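Local structure of protein adenylyltransferase VopS (3LET) at residues M129-A134 with T234-I239; G243-H248 with H275-G280; G251-N256 with K265-G270; A68-M73 with S93-V98; Q148-E153 with E307-G312. The protein catalyses the AMPylation of a specific threonine in host Rho GTPases, blocking their interaction with downstream effectors and so inhibiting actin assembly in infected cells. One frame throughout, in Å; residues are numbered along the deposited sequence.

Interaction 1. Residues M129-A134 with T234-I239; sequences MHLKAA and TLPSSI
A CH-pi contact, backed by two bridging waters, joins His130 of the long helix 113-139 to Thr234 of the loop that leads into helix 238-255. Thr234 CA stands almost on the normal of the imidazole, 3.8 Å from the centroid of the His130 ring and only 3° off the perpendicular, so a backbone carbon covers the middle of that face. The ring reaches this place with CG anti to the carbonyl carbon (chi1 -64°), and the Thr234 methyl CG2 lies near CD2. In the plane of the ring, at its edge, water 1 sits 2.9 Å from His130 ND1 and donates to Leu235 O. Water 2 donates to two main-chain oxygens, 2.7 Å from His130 O and 2.9 Å from Thr234 O, tying the helix backbone to the loop backbone where no direct hydrogen bond spans the contact. The interface thus sets a helix of the VopS N-terminal family region against the Fic domain; Leu235 points away from it, its side chain about 7 Å from that of Asn281, an ATP-binding residue by similarity. The next residue, Leu131, packs its CD2 against Pro236 CB at 3.7 Å, with Leu82 and Ile86 of helix 77-86 touching the same leucine. Ser237 then N-caps helix 238-255, its OG bonded to Gly240 N and also to Glu127 OE2 of helix 113-139.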
# COMPACT_ATOMS: atom_id res chain seq x y z
N MET A 129 -12.40 -5.54 -2.64
CA MET A 129 -12.62 -5.95 -4.02
C MET A 129 -11.45 -5.54 -4.92
O MET A 129 -11.03 -6.28 -5.82
CB MET A 129 -13.89 -5.28 -4.56
CG MET A 129 -15.17 -5.96 -4.17
SD MET A 129 -16.57 -5.21 -5.04
CE MET A 129 -15.95 -5.29 -6.73
N HIS A 130 -10.97 -4.33 -4.72
CA HIS A 130 -9.97 -3.75 -5.63
C HIS A 130 -8.61 -4.37 -5.42
O HIS A 130 -7.87 -4.60 -6.37
CB HIS A 130 -9.92 -2.23 -5.46
CG HIS A 130 -11.21 -1.56 -5.83
ND1 HIS A 130 -11.59 -0.33 -5.34
CD2 HIS A 130 -12.22 -1.98 -6.63
CE1 HIS A 130 -12.77 -0.01 -5.85
NE2 HIS A 130 -13.18 -0.99 -6.63
N LEU A 131 -8.27 -4.64 -4.16
CA LEU A 131 -7.00 -5.29 -3.87
C LEU A 131 -7.05 -6.69 -4.45
O LEU A 131 -6.06 -7.20 -4.99
CB LEU A 131 -6.76 -5.38 -2.37
CG LEU A 131 -6.73 -4.00 -1.71
CD1 LEU A 131 -6.45 -4.12 -0.22
CD2 LEU A 131 -5.71 -3.09 -2.36
N LYS A 132 -8.19 -7.35 -4.30
CA LYS A 132 -8.26 -8.74 -4.76
C LYS A 132 -8.24 -8.81 -6.27
O LYS A 132 -7.79 -9.81 -6.82
CB LYS A 132 -9.54 -9.42 -4.25
CG LYS A 132 -9.39 -9.78 -2.77
CD LYS A 132 -10.49 -10.72 -2.32
CE LYS A 132 -10.14 -11.40 -1.03
NZ LYS A 132 -11.22 -12.34 -0.61
N ALA A 133 -8.76 -7.79 -6.94
CA ALA A 133 -8.76 -7.80 -8.40
C ALA A 133 -7.30 -7.73 -8.88
O ALA A 133 -6.90 -8.43 -9.81
CB ALA A 133 -9.58 -6.65 -8.96
N ALA A 134 -6.49 -6.89 -8.22
CA ALA A 134 -5.08 -6.77 -8.63
C ALA A 134 -4.38 -8.08 -8.29
O ALA A 134 -3.56 -8.57 -9.07
CB ALA A 134 -4.39 -5.60 -7.92
N THR A 234 -10.88 1.75 -9.71
CA THR A 234 -10.39 0.52 -9.09
C THR A 234 -9.02 0.70 -8.41
O THR A 234 -8.48 -0.27 -7.87
CB THR A 234 -10.30 -0.65 -10.10
OG1 THR A 234 -9.52 -0.23 -11.23
CG2 THR A 234 -11.69 -1.06 -10.58
N LEU A 235 -8.48 1.91 -8.41
CA LEU A 235 -7.18 2.19 -7.78
C LEU A 235 -7.25 1.85 -6.29
O LEU A 235 -8.14 2.35 -5.61
CB LEU A 235 -6.86 3.68 -7.87
CG LEU A 235 -5.68 4.20 -8.70
CD1 LEU A 235 -5.40 5.64 -8.27
CD2 LEU A 235 -4.45 3.34 -8.55
N PRO A 236 -6.31 1.03 -5.79
CA PRO A 236 -6.17 0.78 -4.34
C PRO A 236 -5.96 2.09 -3.58
O PRO A 236 -5.44 3.04 -4.16
CB PRO A 236 -4.91 -0.07 -4.25
CG PRO A 236 -4.84 -0.76 -5.56
CD PRO A 236 -5.32 0.24 -6.55
N SER A 237 -6.36 2.15 -2.31
CA SER A 237 -5.98 3.28 -1.48
C SER A 237 -4.46 3.27 -1.42
O SER A 237 -3.82 2.27 -1.74
CB SER A 237 -6.54 3.14 -0.05
OG SER A 237 -6.05 1.96 0.58
N SER A 238 -3.87 4.37 -0.98
CA SER A 238 -2.43 4.41 -0.89
C SER A 238 -1.98 3.38 0.13
O SER A 238 -1.00 2.65 -0.08
CB SER A 238 -1.93 5.81 -0.50
OG SER A 238 -2.58 6.31 0.66
N ILE A 239 -2.68 3.32 1.26
CA ILE A 239 -2.29 2.37 2.31
C ILE A 239 -2.50 0.92 1.86
O ILE A 239 -1.67 0.02 2.11
CB ILE A 239 -3.11 2.65 3.57
CG1 ILE A 239 -2.73 4.03 4.12
CG2 ILE A 239 -2.93 1.53 4.62
CD1 ILE A 239 -3.64 4.51 5.24
O HOH W 1 -9.88 1.38 -3.81
O HOH W 2 -7.91 -3.05 -8.61

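Interaction 2. Residues G243-H248 with H275-G280; sequences GMLKQH and HGFTDG
Leu245 projects from helix 238-255 straight at the loop 275-280 and touches it with one methyl, CD2, which meets two neighbouring residues at once. Resting on the main chain and also meeting the phenyl ring, Leu245 CD2 lies 3.8 Å from Gly276 CA and 3.8 Å from Phe277 CE2. The approach to the ring is slanted, and CZ lies next after CE2. Swung out with CG opposite the backbone N (chi1 176°), the leucine carries this methyl forward, while Leu245 CB is 4.0 Å from Gly276 CA. That close fit is possible because Gly276 bears no side chain on the surface facing the helix. The first side-chain bond of Phe277 runs along the contact, and only the far end of its ring comes near the leucine; the ring also stacks with His214, and Met207 of helix 207-217 touches both Leu245 and Phe277. Val271, of helix 260-274, touches the same pair. The loop itself is shaped by its own backbone: His275, with positive phi, is the C-prime residue of a Schellman motif that ends helix 260-274, Gly276 N returning to Val271 O. Farther along, Gly280 N donates to Asp279 OD1 at 2.7 Å, meeting the carboxylate from 50° above its plane, and Gly280 takes the N-cap position of helix 281-295. Phe277 N is bonded to Asn281 OD1. The sequence HGFTDG followed by NGR is the Fic motif, whose glycine-rich end holds Gly280, Asn281 and Gly282, ATP-binding residues by similarity.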
# COMPACT_ATOMS: atom_id res chain seq x y z
N GLY A 243 0.30 -1.93 1.36
CA GLY A 243 0.18 -3.15 2.16
C GLY A 243 0.24 -4.42 1.28
O GLY A 243 0.82 -5.44 1.64
N MET A 244 -0.39 -4.35 0.12
CA MET A 244 -0.39 -5.50 -0.82
C MET A 244 1.03 -5.74 -1.35
O MET A 244 1.47 -6.89 -1.46
CB MET A 244 -1.36 -5.24 -1.97
CG MET A 244 -2.86 -5.39 -1.62
SD MET A 244 -3.27 -6.98 -0.89
CE MET A 244 -3.32 -8.08 -2.34
N LEU A 245 1.75 -4.67 -1.68
CA LEU A 245 3.14 -4.85 -2.15
C LEU A 245 3.98 -5.52 -1.05
O LEU A 245 4.78 -6.45 -1.29
CB LEU A 245 3.76 -3.49 -2.53
CG LEU A 245 5.24 -3.57 -2.93
CD1 LEU A 245 5.41 -4.59 -4.04
CD2 LEU A 245 5.73 -2.17 -3.35
N LYS A 246 3.80 -5.04 0.18
CA LYS A 246 4.57 -5.55 1.30
C LYS A 246 4.28 -7.04 1.47
O LYS A 246 5.21 -7.84 1.66
CB LYS A 246 4.21 -4.77 2.57
CG LYS A 246 4.83 -5.32 3.87
CD LYS A 246 4.41 -4.43 5.03
CE LYS A 246 4.59 -5.16 6.38
NZ LYS A 246 6.02 -5.33 6.69
N GLN A 247 3.01 -7.42 1.40
CA GLN A 247 2.66 -8.84 1.62
C GLN A 247 3.11 -9.64 0.42
O GLN A 247 3.44 -10.83 0.53
CB GLN A 247 1.12 -8.98 1.78
CG GLN A 247 0.59 -10.41 1.66
CD GLN A 247 1.20 -11.38 2.66
OE1 GLN A 247 1.57 -11.00 3.78
NE2 GLN A 247 1.31 -12.65 2.26
N HIS A 248 3.16 -8.99 -0.73
CA HIS A 248 3.60 -9.69 -1.97
C HIS A 248 5.05 -10.12 -1.82
O HIS A 248 5.40 -11.27 -2.14
CB HIS A 248 3.46 -8.75 -3.16
CG HIS A 248 3.74 -9.42 -4.48
ND1 HIS A 248 3.06 -10.54 -4.89
CD2 HIS A 248 4.64 -9.13 -5.45
CE1 HIS A 248 3.52 -10.91 -6.08
NE2 HIS A 248 4.47 -10.08 -6.44
N HIS A 275 0.23 -0.69 -7.09
CA HIS A 275 0.44 0.74 -6.80
C HIS A 275 1.04 0.87 -5.41
O HIS A 275 0.43 1.46 -4.51
CB HIS A 275 -0.88 1.53 -6.88
CG HIS A 275 -1.44 1.57 -8.26
ND1 HIS A 275 -1.13 2.57 -9.16
CD2 HIS A 275 -2.25 0.71 -8.92
CE1 HIS A 275 -1.74 2.34 -10.30
NE2 HIS A 275 -2.43 1.22 -10.18
N GLY A 276 2.22 0.30 -5.22
CA GLY A 276 2.80 0.19 -3.88
C GLY A 276 3.34 1.49 -3.30
O GLY A 276 3.67 1.53 -2.09
N PHE A 277 3.48 2.52 -4.14
CA PHE A 277 3.96 3.83 -3.70
C PHE A 277 2.99 4.92 -4.14
O PHE A 277 2.23 4.71 -5.07
CB PHE A 277 5.39 4.11 -4.25
CG PHE A 277 6.40 3.10 -3.79
CD1 PHE A 277 7.00 3.22 -2.54
CD2 PHE A 277 6.67 1.99 -4.56
CE1 PHE A 277 7.90 2.26 -2.08
CE2 PHE A 277 7.58 1.01 -4.11
CZ PHE A 277 8.20 1.16 -2.87
N THR A 278 3.04 6.09 -3.51
CA THR A 278 2.11 7.14 -3.89
C THR A 278 2.46 7.71 -5.25
O THR A 278 1.59 8.20 -5.99
CB THR A 278 2.10 8.29 -2.84
OG1 THR A 278 3.44 8.71 -2.60
CG2 THR A 278 1.49 7.81 -1.55
N ASP A 279 3.74 7.64 -5.60
CA ASP A 279 4.20 8.07 -6.91
C ASP A 279 5.53 7.39 -7.21
O ASP A 279 6.19 6.86 -6.30
CB ASP A 279 4.38 9.59 -6.94
CG ASP A 279 4.56 10.16 -8.36
OD1 ASP A 279 4.38 9.42 -9.36
OD2 ASP A 279 4.90 11.38 -8.44
N GLY A 280 5.92 7.41 -8.47
CA GLY A 280 7.18 6.78 -8.89
C GLY A 280 7.11 5.25 -8.89
O GLY A 280 8.13 4.57 -8.77

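Interaction 3. Residues G251-N256 with K265-G270; sequences GFLKEN and KHLFAG
Leu253 is the residue of the segment 251-256 that reaches His266 and Leu267, and those before and after it shape the end of its helix. Gly251 O accepts from both Lys254 N and Glu255 N. Phe252 comes next, its ring face overlain near the rim by Asn256 CB. Leu253 follows, pointing across to helix 260-274 and splitting its two methyls between neighbours there: CD2 lies 4.1 Å from His266 CB, at a slant to the imidazole, and CD1 lies 4.1 Å from Leu267 CD2. With chi1 at -67°, CG takes the place opposite the carbonyl carbon and the fork opens toward the facing helix. At Asn256 the chain leaves helical geometry; its side chain folds back so that ND2 donates to Phe252 O at 3.0 Å, an oxygen already accepting from Asn256 N. Helices 238-255 and 260-274 form a helical hairpin of the Fic domain, in which Leu253 also touches His248, and Leu267 packs on Ile249 and on Leu288 of helix 281-295. Since no hydrogen bond crosses between the segments, this contact near the turn rests on dispersion and burial of apolar surface, while the polar bonds of both segments are made within their own helices or to other parts of the chain.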
# COMPACT_ATOMS: atom_id res chain seq x y z
N GLY A 251 5.77 -12.07 1.86
CA GLY A 251 4.89 -13.21 2.09
C GLY A 251 4.75 -14.08 0.84
O GLY A 251 5.38 -15.13 0.76
N PHE A 252 4.01 -13.61 -0.16
CA PHE A 252 3.71 -14.44 -1.32
C PHE A 252 4.98 -14.97 -2.04
O PHE A 252 5.09 -16.16 -2.33
CB PHE A 252 2.86 -13.70 -2.34
CG PHE A 252 2.47 -14.54 -3.53
CD1 PHE A 252 1.48 -15.51 -3.41
CD2 PHE A 252 3.10 -14.37 -4.75
CE1 PHE A 252 1.12 -16.30 -4.50
CE2 PHE A 252 2.74 -15.16 -5.85
CZ PHE A 252 1.76 -16.12 -5.72
N LEU A 253 5.94 -14.10 -2.32
CA LEU A 253 7.14 -14.52 -3.08
C LEU A 253 8.10 -15.36 -2.24
O LEU A 253 9.05 -15.93 -2.78
CB LEU A 253 7.86 -13.31 -3.67
CG LEU A 253 7.06 -12.60 -4.77
CD1 LEU A 253 7.75 -11.33 -5.26
CD2 LEU A 253 6.79 -13.58 -5.95
N LYS A 254 7.85 -15.44 -0.94
CA LYS A 254 8.58 -16.36 -0.06
C LYS A 254 7.89 -17.74 0.06
O LYS A 254 8.55 -18.78 0.07
CB LYS A 254 8.73 -15.73 1.33
CG LYS A 254 9.46 -14.38 1.35
CD LYS A 254 10.86 -14.48 1.98
CE LYS A 254 11.22 -13.26 2.87
NZ LYS A 254 10.20 -12.94 3.98
N GLU A 255 6.56 -17.76 0.15
CA GLU A 255 5.81 -19.02 0.26
C GLU A 255 5.78 -19.76 -1.07
O GLU A 255 5.61 -20.97 -1.13
CB GLU A 255 4.37 -18.76 0.69
CG GLU A 255 4.23 -17.88 1.90
CD GLU A 255 4.19 -18.68 3.18
OE1 GLU A 255 4.65 -19.84 3.16
OE2 GLU A 255 3.69 -18.15 4.20
N ASN A 256 5.90 -18.99 -2.14
CA ASN A 256 5.83 -19.51 -3.50
C ASN A 256 7.03 -18.94 -4.26
O ASN A 256 6.88 -17.99 -5.02
CB ASN A 256 4.53 -19.05 -4.17
CG ASN A 256 3.32 -19.22 -3.27
OD1 ASN A 256 2.77 -20.32 -3.15
ND2 ASN A 256 2.90 -18.13 -2.62
N LYS A 265 10.49 -9.78 -13.03
CA LYS A 265 9.14 -9.62 -13.55
C LYS A 265 8.11 -9.55 -12.44
O LYS A 265 7.16 -8.76 -12.52
CB LYS A 265 8.79 -10.80 -14.48
CG LYS A 265 9.59 -10.74 -15.76
CD LYS A 265 9.12 -11.82 -16.74
CE LYS A 265 10.28 -12.38 -17.53
NZ LYS A 265 10.50 -11.56 -18.72
N HIS A 266 8.26 -10.40 -11.44
CA HIS A 266 7.31 -10.44 -10.33
C HIS A 266 7.42 -9.18 -9.49
O HIS A 266 6.42 -8.70 -8.98
CB HIS A 266 7.54 -11.67 -9.45
CG HIS A 266 7.09 -12.95 -10.08
ND1 HIS A 266 5.78 -13.37 -10.03
CD2 HIS A 266 7.76 -13.88 -10.80
CE1 HIS A 266 5.66 -14.52 -10.67
NE2 HIS A 266 6.85 -14.86 -11.14
N LEU A 267 8.63 -8.66 -9.33
CA LEU A 267 8.77 -7.40 -8.60
C LEU A 267 8.17 -6.22 -9.35
O LEU A 267 7.48 -5.39 -8.78
CB LEU A 267 10.24 -7.13 -8.27
CG LEU A 267 10.80 -8.17 -7.26
CD1 LEU A 267 12.30 -7.89 -7.11
CD2 LEU A 267 10.09 -8.08 -5.89
N PHE A 268 8.44 -6.16 -10.64
CA PHE A 268 7.88 -5.12 -11.52
C PHE A 268 6.35 -5.16 -11.46
O PHE A 268 5.68 -4.13 -11.29
CB PHE A 268 8.37 -5.37 -12.96
CG PHE A 268 7.75 -4.46 -13.99
CD1 PHE A 268 8.43 -3.32 -14.44
CD2 PHE A 268 6.50 -4.76 -14.53
CE1 PHE A 268 7.88 -2.50 -15.36
CE2 PHE A 268 5.94 -3.94 -15.47
CZ PHE A 268 6.62 -2.78 -15.88
N ALA A 269 5.77 -6.35 -11.61
CA ALA A 269 4.32 -6.51 -11.60
C ALA A 269 3.74 -6.08 -10.26
O ALA A 269 2.69 -5.44 -10.19
CB ALA A 269 3.94 -8.01 -11.86
N GLY A 270 4.40 -6.48 -9.18
CA GLY A 270 3.90 -6.19 -7.85
C GLY A 270 3.90 -4.72 -7.52
O GLY A 270 2.93 -4.19 -6.95

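Interaction 4. Residues A68-M73 with S93-V98; sequences AMTEVM and SLAVRV
Helices 58-75 and 88-102 come close where Thr70 faces Ala95, whose CA atoms lie 5.8 Å apart, a short separation allowed by the small side chains at the meeting point. Both segments are regular helix throughout, each with its own i to i+4 bonds such as Val72 N to Ala68 O, and no hydrogen bond passes between them. The side-chain contact is carried by Thr70, whose methyl CG2 touches two residues: Ala95 CB at 4.1 Å and Val96 CG2, also at 4.1 Å. Ala95 offers its single methyl directly to the threonine, whereas Val96 points away from helix 58-75, yet its CG2 branch, opposite the carbonyl carbon, and its CA still touch the threonine. In Thr70, CG2 stands opposite the backbone N and meets Ala95 and Val96; OG1, beside that N (chi1 -63°), hydrogen-bonds to Glu66 O one turn earlier, which satisfies the hydroxyl within its own helix at a buried position, and also lies against Val96. The packing between the helices is mainly apolar. Within the all-helical N-terminal region the pair has helices 39-45 and 113-139 as neighbours: Leu43 of the former lies against Met69, and Met120 of the latter against Met69 and Met73. Helix 238-255 of the Fic domain adds Ile239 against Ser93, Leu94 and Arg97 of helix 88-102.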
# COMPACT_ATOMS: atom_id res chain seq x y z
N ALA A 68 -13.18 4.27 19.16
CA ALA A 68 -14.21 3.23 19.28
C ALA A 68 -14.68 2.80 17.88
O ALA A 68 -14.86 1.60 17.61
CB ALA A 68 -15.43 3.71 20.11
N MET A 69 -14.88 3.77 17.00
CA MET A 69 -15.22 3.43 15.60
C MET A 69 -14.16 2.58 14.92
O MET A 69 -14.47 1.61 14.20
CB MET A 69 -15.39 4.70 14.80
CG MET A 69 -16.57 5.43 15.36
SD MET A 69 -17.92 4.92 14.39
CE MET A 69 -17.88 6.42 13.41
N THR A 70 -12.90 2.92 15.17
CA THR A 70 -11.80 2.15 14.59
C THR A 70 -11.84 0.72 15.07
O THR A 70 -11.72 -0.23 14.28
CB THR A 70 -10.44 2.76 14.96
OG1 THR A 70 -10.36 4.08 14.42
CG2 THR A 70 -9.26 1.92 14.38
N GLU A 71 -11.98 0.54 16.38
CA GLU A 71 -12.06 -0.81 16.97
C GLU A 71 -13.24 -1.59 16.41
O GLU A 71 -13.11 -2.75 16.06
CB GLU A 71 -12.17 -0.74 18.50
CG GLU A 71 -10.84 -0.28 19.11
CD GLU A 71 -10.96 0.09 20.56
OE1 GLU A 71 -11.96 -0.29 21.18
OE2 GLU A 71 -10.05 0.77 21.06
N VAL A 72 -14.41 -0.96 16.30
CA VAL A 72 -15.55 -1.67 15.72
C VAL A 72 -15.19 -2.09 14.30
O VAL A 72 -15.45 -3.22 13.89
CB VAL A 72 -16.82 -0.80 15.69
CG1 VAL A 72 -17.91 -1.50 14.87
CG2 VAL A 72 -17.31 -0.55 17.12
N MET A 73 -14.62 -1.16 13.54
CA MET A 73 -14.38 -1.43 12.12
C MET A 73 -13.37 -2.59 11.94
O MET A 73 -13.48 -3.38 11.02
CB MET A 73 -13.86 -0.18 11.41
CG MET A 73 -14.95 0.85 11.08
SD MET A 73 -16.46 0.16 10.34
CE MET A 73 -15.88 -0.46 8.78
N SER A 93 -4.06 1.39 10.07
CA SER A 93 -3.77 2.74 9.56
C SER A 93 -4.92 3.16 8.67
O SER A 93 -5.35 4.32 8.68
CB SER A 93 -2.47 2.77 8.71
OG SER A 93 -1.39 2.21 9.40
N LEU A 94 -5.36 2.21 7.83
CA LEU A 94 -6.41 2.48 6.87
C LEU A 94 -7.71 2.76 7.62
O LEU A 94 -8.45 3.65 7.28
CB LEU A 94 -6.62 1.25 5.93
CG LEU A 94 -7.74 1.44 4.89
CD1 LEU A 94 -7.57 2.73 4.10
CD2 LEU A 94 -7.79 0.24 3.93
N ALA A 95 -7.99 1.95 8.62
CA ALA A 95 -9.25 2.05 9.36
C ALA A 95 -9.35 3.47 9.98
O ALA A 95 -10.40 4.11 9.93
CB ALA A 95 -9.29 0.97 10.44
N VAL A 96 -8.25 3.94 10.56
CA VAL A 96 -8.24 5.28 11.15
C VAL A 96 -8.56 6.36 10.15
O VAL A 96 -9.31 7.31 10.46
CB VAL A 96 -6.85 5.61 11.76
CG1 VAL A 96 -6.81 7.05 12.24
CG2 VAL A 96 -6.57 4.64 12.92
N ARG A 97 -8.00 6.26 8.93
CA ARG A 97 -8.25 7.29 7.90
C ARG A 97 -9.68 7.25 7.36
O ARG A 97 -10.27 8.31 7.09
CB ARG A 97 -7.27 7.14 6.72
CG ARG A 97 -5.82 7.36 7.08
CD ARG A 97 -5.62 8.66 7.85
NE ARG A 97 -5.78 9.84 7.01
CZ ARG A 97 -4.77 10.53 6.46
NH1 ARG A 97 -3.51 10.15 6.65
NH2 ARG A 97 -5.04 11.60 5.72
N VAL A 98 -10.24 6.05 7.22
CA VAL A 98 -11.61 5.91 6.75
C VAL A 98 -12.55 6.47 7.81
O VAL A 98 -13.51 7.18 7.49
CB VAL A 98 -11.91 4.43 6.41
CG1 VAL A 98 -13.41 4.14 6.30
CG2 VAL A 98 -11.18 4.07 5.08

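Interaction 5. Residues Q148-E153 with E307-G312; sequences QGVYAE and ENSLHG
Helix 304-311, the last helix of the chain and part of the Fido domain, receives Tyr151 from the loop 148-153 on its Ser309 and Leu310. The aromatic ring lies against both residues through its CD1-CE1 side: Tyr151 CE1 is 3.5 Å from Ser309 CB, and Tyr151 CD1 is 3.9 Å from Leu310 CD2. Both approaches to the ring are slanted, and the tyrosine and leucine side chains cross at an angle. With CG opposite the carbonyl carbon (chi1 -75°), the ring is carried outward from the loop so that its hydroxyl comes alongside Ser309. There water 3 sits 2.6 Å from Tyr151 OH and donates to Ser309 O at 2.7 Å, so the phenol reaches the helix backbone through solvent. The loop belongs to the long connection after helix 113-139, and its place beside the Fido domain is also fixed by Lys265 NZ of helix 260-274, which bonds to Tyr151 O. Helix 113-139 reaches the same end of helix 304-311, since His137 NE2 donates to Leu310 O and, weakly, to Ser309 O. One turn earlier, Glu307 forms a salt bridge with Arg286, an ATP-binding residue by similarity. The helix ends at Gly312, which has positive phi, with Gly312 N bonded to Asn308 O at 2.9 Å. Val150 also approaches Ser309, but Val150 is poorly ordered and its fit is doubtful.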
# COMPACT_ATOMS: atom_id res chain seq x y z
N GLN A 148 7.56 -17.02 -22.74
CA GLN A 148 7.01 -17.09 -24.09
C GLN A 148 6.10 -15.90 -24.39
O GLN A 148 5.71 -15.17 -23.49
CB GLN A 148 6.24 -18.40 -24.28
CG GLN A 148 5.01 -18.54 -23.41
CD GLN A 148 4.14 -19.72 -23.80
OE1 GLN A 148 2.91 -19.64 -23.75
NE2 GLN A 148 4.77 -20.83 -24.21
N GLY A 149 5.79 -15.70 -25.66
CA GLY A 149 4.79 -14.72 -26.05
C GLY A 149 5.22 -13.28 -25.81
O GLY A 149 6.31 -12.87 -26.22
N VAL A 150 4.32 -12.51 -25.19
CA VAL A 150 4.60 -11.11 -24.81
C VAL A 150 5.48 -11.04 -23.59
O VAL A 150 6.39 -10.23 -23.54
CB VAL A 150 3.32 -10.33 -24.44
CG1 VAL A 150 2.47 -10.07 -25.66
CG2 VAL A 150 2.52 -11.06 -23.36
N TYR A 151 5.18 -11.88 -22.60
CA TYR A 151 5.95 -11.92 -21.36
C TYR A 151 7.43 -11.97 -21.65
O TYR A 151 8.26 -11.66 -20.79
CB TYR A 151 5.59 -13.15 -20.55
CG TYR A 151 4.26 -13.03 -19.88
CD1 TYR A 151 3.92 -11.91 -19.10
CD2 TYR A 151 3.33 -14.06 -20.01
CE1 TYR A 151 2.68 -11.82 -18.49
CE2 TYR A 151 2.09 -13.99 -19.39
CZ TYR A 151 1.77 -12.88 -18.63
OH TYR A 151 0.53 -12.85 -18.04
N ALA A 152 7.75 -12.37 -22.87
CA ALA A 152 9.14 -12.48 -23.29
C ALA A 152 9.54 -11.33 -24.17
O ALA A 152 10.72 -10.98 -24.23
CB ALA A 152 9.32 -13.78 -24.05
N GLU A 153 8.58 -10.76 -24.89
CA GLU A 153 8.91 -9.73 -25.88
C GLU A 153 9.90 -8.72 -25.30
O GLU A 153 9.77 -8.31 -24.11
CB GLU A 153 7.64 -9.05 -26.42
CG GLU A 153 6.97 -9.85 -27.55
CD GLU A 153 5.64 -9.27 -28.00
OE1 GLU A 153 5.36 -8.09 -27.69
OE2 GLU A 153 4.86 -9.99 -28.67
N GLU A 307 5.49 -5.30 -20.37
CA GLU A 307 5.19 -4.51 -19.15
C GLU A 307 3.69 -4.51 -18.88
O GLU A 307 3.25 -4.72 -17.74
CB GLU A 307 5.66 -3.06 -19.31
CG GLU A 307 7.18 -2.90 -19.40
CD GLU A 307 7.58 -1.43 -19.30
OE1 GLU A 307 6.67 -0.59 -19.20
OE2 GLU A 307 8.79 -1.10 -19.33
N ASN A 308 2.89 -4.26 -19.92
CA ASN A 308 1.45 -4.18 -19.75
C ASN A 308 0.86 -5.51 -19.29
O ASN A 308 -0.00 -5.53 -18.42
CB ASN A 308 0.78 -3.69 -21.03
CG ASN A 308 1.11 -2.24 -21.32
OD1 ASN A 308 1.36 -1.46 -20.40
ND2 ASN A 308 1.13 -1.88 -22.59
N SER A 309 1.35 -6.61 -19.85
CA SER A 309 0.96 -7.94 -19.40
C SER A 309 1.32 -8.23 -17.95
O SER A 309 0.61 -8.98 -17.28
CB SER A 309 1.63 -9.02 -20.25
OG SER A 309 0.92 -9.18 -21.44
N LEU A 310 2.43 -7.68 -17.48
CA LEU A 310 2.85 -7.95 -16.10
C LEU A 310 2.02 -7.17 -15.10
O LEU A 310 1.50 -7.74 -14.14
CB LEU A 310 4.35 -7.62 -15.90
CG LEU A 310 5.27 -8.59 -16.64
CD1 LEU A 310 6.68 -8.00 -16.69
CD2 LEU A 310 5.30 -9.98 -15.99
N HIS A 311 1.91 -5.86 -15.30
CA HIS A 311 1.27 -5.08 -14.22
C HIS A 311 -0.24 -5.09 -14.36
O HIS A 311 -0.95 -4.91 -13.38
CB HIS A 311 1.82 -3.65 -14.10
CG HIS A 311 1.76 -2.84 -15.37
ND1 HIS A 311 0.59 -2.54 -16.01
CD2 HIS A 311 2.74 -2.18 -16.04
CE1 HIS A 311 0.84 -1.77 -17.05
NE2 HIS A 311 2.14 -1.53 -17.09
N GLY A 312 -0.72 -5.35 -15.57
CA GLY A 312 -2.15 -5.52 -15.81
C GLY A 312 -3.02 -4.28 -15.70
O GLY A 312 -4.25 -4.38 -15.69
O HOH W 3 -1.10 -10.81 -18.30

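Interactions 1, 2 and 3 share helix 238-255, met at its entry, its middle and its end. Interaction 2 lies nearest the centre of the chain and is apolar and buried, as is interaction 3, which is nested in the chain loop that interaction 2 closes. Interactions 1 and 5 use bridging waters, the first in a buried setting, the second only partly buried. Interaction 4 is also buried and mainly apolar, but in the N-terminal region, across the chain's centre from interactions 3 and 5; it touches interaction 1. Interactions 3 and 5 meet where Phe268 packs on Glu307 and His311, and interactions 1 and 2 where Leu235 packs on His275.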